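Local coordinates for protein taurocyamine kinase (Schistosoma mansoni, PDB 4WOD) that reversibly transfers phosphate between ATP and taurocyamine, a guanidino compound, as a magnesium-dependent phosphagen kinase, at residues S490-L495 / K618-D623; F494-I499 / E585-I590. The protein carries 4 engineered substitutions. One frame throughout, in Å; residues are numbered along the deposited sequence.

Both contacts start from the loop between strand 480-489 and helix 502-517 in the second catalytic region, and they share Phe494 and Leu495. Their centres lie about 10 Å apart, and they touch directly: Ser490 OG packs on Phe496 CE1 at 3.6 Å. Contact 1 runs outward to the surface, where backbone hydrogen bonds and bridging waters join 490-495 to 618-623, with Glu492 and Lys618 exposed. Contact 2 lies deeper, around a buried histidine that links 494-499 to the start of strand 588-595. One imidazole hydrogen bond crosses its own segments, and the same ring also bonds to the backbone of Val491 in contact 1. The chemistry thus turns from water-bridged backbone bonding to a histidine set among aromatic and proline groups.

Contact 1: S490-L495 / K618-D623; sequences SVEGFL and KFAHSD. Engineered in segment 490-495: Gly493 (natural residue Asp).
Ser490 O and Ala620 N meet in a loop segment held chiefly by backbone hydrogen bonds. Ala620 N gives its hydrogen to Ser490 O at 2.8 Å, approaching from above the carbonyl plane, and the same oxygen takes a CA-H...O contact from Phe619. A second bond, from Glu492 N to Lys618 O, is nearly straight at 171°. Between these two bonds Val491 and Phe619 form a non-hydrogen-bonded antiparallel pair. A water bridges Ser490 N, from which it accepts at 2.8 Å, and Ala620 O, to which it donates; Ala620 is also backbone-bonded to Ile628. The Ser490 hydroxyl is satisfied elsewhere, by Ile628 O, while its CB packs on that of Ala620.

Toward solvent, water takes a larger part. Glu492 swings its extended chain across that of Lys618, with Glu492 OE1 3.6 Å from Lys618 CD, yet the charged ends do not pair. Instead, a water accepts from Lys618 NZ and donates weakly to Glu492 OE1. Another accepts from His621 N and lies 2.6 Å from Glu492 OE2, to which it probably donates. Beyond Glu492 the chain reverses through Gly493, an engineered residue, with a weak bond from Phe494 N to Val491 O. Thus a single antiparallel beta bridge, whose residue Val491 also opens a type II beta turn to Phe494, ties the loop after strand 480-489 to the approach to strand 621-622 within the phosphagen kinase catalytic domain.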
loop_
_atom_site.group_PDB
_atom_site.type_symbol
_atom_site.label_atom_id
_atom_site.label_comp_id
_atom_site.label_asym_id
_atom_site.label_seq_id
_atom_site.Cartn_x
_atom_site.Cartn_y
_atom_site.Cartn_z
ATOM N N SER A 490 -5.881 24.488 -12.201
ATOM C CA SER A 490 -5.674 23.508 -13.236
ATOM C C SER A 490 -5.199 24.240 -14.471
ATOM O O SER A 490 -5.593 25.383 -14.710
ATOM C CB SER A 490 -6.975 22.742 -13.548
ATOM O OG SER A 490 -7.488 22.088 -12.402
ATOM N N VAL A 491 -4.364 23.566 -15.257
ATOM C CA VAL A 491 -3.827 24.132 -16.472
ATOM C C VAL A 491 -4.618 23.576 -17.651
ATOM O O VAL A 491 -4.764 22.345 -17.795
ATOM C CB VAL A 491 -2.325 23.809 -16.636
ATOM C CG1 VAL A 491 -1.790 24.321 -17.998
ATOM C CG2 VAL A 491 -1.509 24.378 -15.451
ATOM N N GLU A 492 -5.126 24.468 -18.488
ATOM C CA GLU A 492 -5.861 24.049 -19.690
ATOM C C GLU A 492 -5.075 23.085 -20.567
ATOM O O GLU A 492 -3.874 23.253 -20.770
ATOM C CB GLU A 492 -6.252 25.252 -20.542
ATOM C CG GLU A 492 -7.561 25.909 -20.137
ATOM C CD GLU A 492 -7.994 26.973 -21.134
ATOM O OE1 GLU A 492 -7.444 26.987 -22.259
ATOM O OE2 GLU A 492 -8.870 27.793 -20.793
ATOM N N GLY A 493 -5.756 22.068 -21.082
ATOM C CA GLY A 493 -5.119 21.133 -21.986
ATOM C C GLY A 493 -4.566 19.863 -21.375
ATOM O O GLY A 493 -4.201 18.946 -22.108
ATOM N N PHE A 494 -4.492 19.797 -20.045
ATOM C CA PHE A 494 -3.954 18.617 -19.367
ATOM C C PHE A 494 -4.988 17.809 -18.595
ATOM O O PHE A 494 -5.830 18.361 -17.872
ATOM C CB PHE A 494 -2.837 19.031 -18.396
ATOM C CG PHE A 494 -1.603 19.533 -19.089
ATOM C CD1 PHE A 494 -0.592 18.651 -19.468
ATOM C CD2 PHE A 494 -1.480 20.870 -19.424
ATOM C CE1 PHE A 494 0.534 19.113 -20.131
ATOM C CE2 PHE A 494 -0.363 21.330 -20.080
ATOM C CZ PHE A 494 0.643 20.453 -20.437
ATOM N N LEU A 495 -4.884 16.491 -18.715
ATOM C CA LEU A 495 -5.560 15.594 -17.806
ATOM C C LEU A 495 -5.111 15.918 -16.375
ATOM O O LEU A 495 -3.999 16.406 -16.165
ATOM C CB LEU A 495 -5.242 14.139 -18.136
ATOM C CG LEU A 495 -5.772 13.658 -19.479
ATOM C CD1 LEU A 495 -5.429 12.172 -19.668
ATOM C CD2 LEU A 495 -7.273 13.897 -19.527
ATOM N N LYS A 618 -2.832 29.118 -19.431
ATOM C CA LYS A 618 -4.250 29.367 -19.228
ATOM C C LYS A 618 -4.779 28.459 -18.112
ATOM O O LYS A 618 -4.579 27.247 -18.172
ATOM C CB LYS A 618 -5.030 29.121 -20.535
ATOM C CG LYS A 618 -4.506 29.903 -21.742
ATOM C CD LYS A 618 -5.498 29.901 -22.905
ATOM C CE LYS A 618 -5.080 30.902 -23.986
ATOM N NZ LYS A 618 -6.002 30.878 -25.155
ATOM N N PHE A 619 -5.423 29.040 -17.093
ATOM C CA PHE A 619 -6.035 28.251 -16.021
ATOM C C PHE A 619 -7.388 27.716 -16.474
ATOM O O PHE A 619 -8.183 28.461 -17.021
ATOM C CB PHE A 619 -6.232 29.080 -14.750
ATOM C CG PHE A 619 -4.953 29.563 -14.138
ATOM C CD1 PHE A 619 -3.806 28.785 -14.195
ATOM C CD2 PHE A 619 -4.886 30.816 -13.556
ATOM C CE1 PHE A 619 -2.615 29.246 -13.648
ATOM C CE2 PHE A 619 -3.690 31.273 -12.991
ATOM C CZ PHE A 619 -2.566 30.489 -13.044
ATOM N N ALA A 620 -7.656 26.436 -16.249
ATOM C CA ALA A 620 -8.984 25.899 -16.570
ATOM C C ALA A 620 -10.102 26.663 -15.803
ATOM O O ALA A 620 -10.083 26.752 -14.577
ATOM C CB ALA A 620 -9.031 24.392 -16.252
ATOM N N HIS A 621 -11.069 27.224 -16.522
ATOM C CA HIS A 621 -12.116 28.037 -15.888
ATOM C C HIS A 621 -13.490 27.767 -16.507
ATOM O O HIS A 621 -13.595 27.551 -17.706
ATOM C CB HIS A 621 -11.774 29.532 -15.997
ATOM C CG HIS A 621 -12.712 30.433 -15.248
ATOM N ND1 HIS A 621 -13.887 30.912 -15.798
ATOM C CD2 HIS A 621 -12.632 30.974 -14.007
ATOM C CE1 HIS A 621 -14.499 31.687 -14.917
ATOM N NE2 HIS A 621 -13.758 31.743 -13.824
ATOM N N SER A 622 -14.539 27.815 -15.689
ATOM C CA SER A 622 -15.883 27.474 -16.152
ATOM C C SER A 622 -16.893 28.607 -15.970
ATOM O O SER A 622 -16.908 29.288 -14.950
ATOM C CB SER A 622 -16.377 26.228 -15.409
ATOM O OG SER A 622 -17.777 26.091 -15.519
ATOM N N ASP A 623 -17.762 28.786 -16.958
ATOM C CA ASP A 623 -18.847 29.752 -16.830
ATOM C C ASP A 623 -19.806 29.329 -15.704
ATOM O O ASP A 623 -20.339 30.163 -14.976
ATOM C CB ASP A 623 -19.598 29.891 -18.153
ATOM C CG ASP A 623 -19.007 30.953 -19.060
ATOM O OD1 ASP A 623 -17.956 31.543 -18.714
ATOM O OD2 ASP A 623 -19.604 31.195 -20.134
HETATM O O HOH W 1 -8.235 26.076 -12.436
HETATM O O HOH W 2 -10.755 27.336 -19.091
HETATM O O HOH W 3 -8.274 29.390 -24.497
#

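Contact 2: F494-I499 / E585-I590; sequences FLFPTI and EDHMRI
His587 and Leu495 show how one imidazole can fasten a loop to the start of an inner strand of the catalytic sheet. In the phosphagen kinase catalytic domain, His587 stands just before strand 588-595, which pairs antiparallel with strand 480-489, and it reaches into the loop that follows the latter. His587 NE2 donates to Leu495 O at 2.8 Å with an angle of 159° at the hydrogen. The oxygen lies close to the plane of the imidazole, whereas the donor sits well above the carbonyl plane.

Around this bond the ring is hemmed in by the loop. Phe496 turns its edge toward the imidazole face in an offset edge-to-face stack, the planes at 79° and the centroids 5.4 Å apart. Phe494 meets His587 with its CB, 3.5 Å from His587 CE1, while its phenyl ring leads away to helix 502-517. Pro497 crosses the histidine obliquely, its CD 3.6 Å from His587 CD2.

The next shell fixes the ring's orientation. With CG anti to its own carbonyl carbon (chi1 -69°), His587 leans across to the loop, and its ND1 accepts a hydrogen bond from Val491 N; both ring nitrogens are thus engaged, and the ring's rotation is set. Asp586 OD1 takes a hydrogen bond from Cys630 N, while Arg589, a predicted ATP-binding residue, forms a salt bridge with Glu584. The Glu585 side chain touches Cys631, the predicted active-site residue. The buried carbonyl oxygen of Glu585 finds no hydrogen-bond partner and instead abuts the proline ring, with Glu585 O 3.3 Å from both CG and CD of Pro497.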
loop_
_atom_site.group_PDB
_atom_site.type_symbol
_atom_site.label_atom_id
_atom_site.label_comp_id
_atom_site.label_asym_id
_atom_site.label_seq_id
_atom_site.Cartn_x
_atom_site.Cartn_y
_atom_site.Cartn_z
ATOM N N PHE A 494 -4.492 19.797 -20.045
ATOM C CA PHE A 494 -3.954 18.617 -19.367
ATOM C C PHE A 494 -4.988 17.809 -18.595
ATOM O O PHE A 494 -5.830 18.361 -17.872
ATOM C CB PHE A 494 -2.837 19.031 -18.396
ATOM C CG PHE A 494 -1.603 19.533 -19.089
ATOM C CD1 PHE A 494 -0.592 18.651 -19.468
ATOM C CD2 PHE A 494 -1.480 20.870 -19.424
ATOM C CE1 PHE A 494 0.534 19.113 -20.131
ATOM C CE2 PHE A 494 -0.363 21.330 -20.080
ATOM C CZ PHE A 494 0.643 20.453 -20.437
ATOM N N LEU A 495 -4.884 16.491 -18.715
ATOM C CA LEU A 495 -5.560 15.594 -17.806
ATOM C C LEU A 495 -5.111 15.918 -16.375
ATOM O O LEU A 495 -3.999 16.406 -16.165
ATOM C CB LEU A 495 -5.242 14.139 -18.136
ATOM C CG LEU A 495 -5.772 13.658 -19.479
ATOM C CD1 LEU A 495 -5.429 12.172 -19.668
ATOM C CD2 LEU A 495 -7.273 13.897 -19.527
ATOM N N PHE A 496 -5.977 15.665 -15.410
ATOM C CA PHE A 496 -5.665 15.959 -13.993
ATOM C C PHE A 496 -4.700 14.938 -13.377
ATOM O O PHE A 496 -4.480 13.877 -13.966
ATOM C CB PHE A 496 -6.972 16.035 -13.195
ATOM C CG PHE A 496 -7.808 17.222 -13.536
ATOM C CD1 PHE A 496 -7.302 18.248 -14.337
ATOM C CD2 PHE A 496 -9.114 17.322 -13.060
ATOM C CE1 PHE A 496 -8.085 19.363 -14.639
ATOM C CE2 PHE A 496 -9.889 18.412 -13.361
ATOM C CZ PHE A 496 -9.375 19.438 -14.156
ATOM N N PRO A 497 -4.098 15.250 -12.190
ATOM C CA PRO A 497 -3.064 14.348 -11.664
ATOM C C PRO A 497 -3.589 12.964 -11.301
ATOM O O PRO A 497 -2.803 12.110 -10.956
ATOM C CB PRO A 497 -2.545 15.072 -10.404
ATOM C CG PRO A 497 -2.849 16.543 -10.661
ATOM C CD PRO A 497 -4.172 16.522 -11.436
ATOM N N THR A 498 -4.899 12.766 -11.373
ATOM C CA THR A 498 -5.497 11.472 -11.072
ATOM C C THR A 498 -5.143 10.444 -12.154
ATOM O O THR A 498 -4.606 9.381 -11.850
ATOM C CB THR A 498 -7.034 11.589 -10.943
ATOM O OG1 THR A 498 -7.535 12.383 -12.020
ATOM C CG2 THR A 498 -7.449 12.224 -9.596
ATOM N N ILE A 499 -5.408 10.784 -13.418
ATOM C CA ILE A 499 -5.355 9.809 -14.489
ATOM C C ILE A 499 -4.312 10.124 -15.548
ATOM O O ILE A 499 -4.023 9.276 -16.396
ATOM C CB ILE A 499 -6.765 9.658 -15.171
ATOM C CG1 ILE A 499 -7.141 10.905 -15.992
ATOM C CG2 ILE A 499 -7.802 9.386 -14.124
ATOM C CD1 ILE A 499 -8.414 10.715 -16.843
ATOM N N GLU A 585 -2.669 16.946 -5.928
ATOM C CA GLU A 585 -4.053 16.619 -6.299
ATOM C C GLU A 585 -4.516 17.475 -7.466
ATOM O O GLU A 585 -5.199 16.997 -8.376
ATOM C CB GLU A 585 -5.008 16.804 -5.128
ATOM C CG GLU A 585 -6.448 16.435 -5.460
ATOM C CD GLU A 585 -7.371 16.584 -4.269
ATOM O OE1 GLU A 585 -7.225 15.798 -3.311
ATOM O OE2 GLU A 585 -8.236 17.485 -4.283
ATOM N N ASP A 586 -4.148 18.751 -7.424
ATOM C CA ASP A 586 -4.403 19.661 -8.522
ATOM C C ASP A 586 -3.074 19.929 -9.191
ATOM O O ASP A 586 -2.009 19.719 -8.561
ATOM C CB ASP A 586 -5.033 20.973 -8.024
ATOM C CG ASP A 586 -6.500 20.822 -7.661
ATOM O OD1 ASP A 586 -7.254 20.236 -8.470
ATOM O OD2 ASP A 586 -6.902 21.300 -6.582
ATOM N N HIS A 587 -3.125 20.418 -10.435
ATOM C CA HIS A 587 -1.904 20.743 -11.156
ATOM C C HIS A 587 -1.037 21.668 -10.309
ATOM O O HIS A 587 0.176 21.533 -10.294
ATOM C CB HIS A 587 -2.202 21.394 -12.503
ATOM C CG HIS A 587 -2.831 20.457 -13.492
ATOM N ND1 HIS A 587 -3.628 20.889 -14.529
ATOM C CD2 HIS A 587 -2.808 19.107 -13.570
ATOM C CE1 HIS A 587 -4.065 19.846 -15.215
ATOM N NE2 HIS A 587 -3.575 18.752 -14.658
ATOM N N MET A 588 -1.683 22.597 -9.621
ATOM C CA MET A 588 -0.981 23.480 -8.679
ATOM C C MET A 588 -1.791 23.797 -7.437
ATOM O O MET A 588 -3.012 23.957 -7.494
ATOM C CB MET A 588 -0.605 24.800 -9.347
ATOM C CG MET A 588 0.473 24.738 -10.386
ATOM S SD MET A 588 0.691 26.429 -11.050
ATOM C CE MET A 588 -0.792 26.640 -12.006
ATOM N N ARG A 589 -1.098 23.904 -6.308
ATOM C CA ARG A 589 -1.649 24.550 -5.130
ATOM C C ARG A 589 -0.707 25.731 -4.928
ATOM O O ARG A 589 0.492 25.529 -4.779
ATOM C CB ARG A 589 -1.704 23.605 -3.907
ATOM C CG ARG A 589 -2.310 24.247 -2.654
ATOM C CD ARG A 589 -2.633 23.266 -1.488
ATOM N NE ARG A 589 -1.867 22.014 -1.523
ATOM C CZ ARG A 589 -0.963 21.656 -0.610
ATOM N NH1 ARG A 589 -0.685 22.455 0.412
ATOM N NH2 ARG A 589 -0.321 20.501 -0.720
ATOM N N ILE A 590 -1.236 26.950 -5.027
ATOM C CA ILE A 590 -0.425 28.161 -4.886
ATOM C C ILE A 590 -0.705 28.786 -3.519
ATOM O O ILE A 590 -1.848 29.080 -3.194
ATOM C CB ILE A 590 -0.717 29.185 -6.005
ATOM C CG1 ILE A 590 -0.554 28.533 -7.385
ATOM C CG2 ILE A 590 0.197 30.435 -5.875
ATOM C CD1 ILE A 590 -1.098 29.398 -8.523
#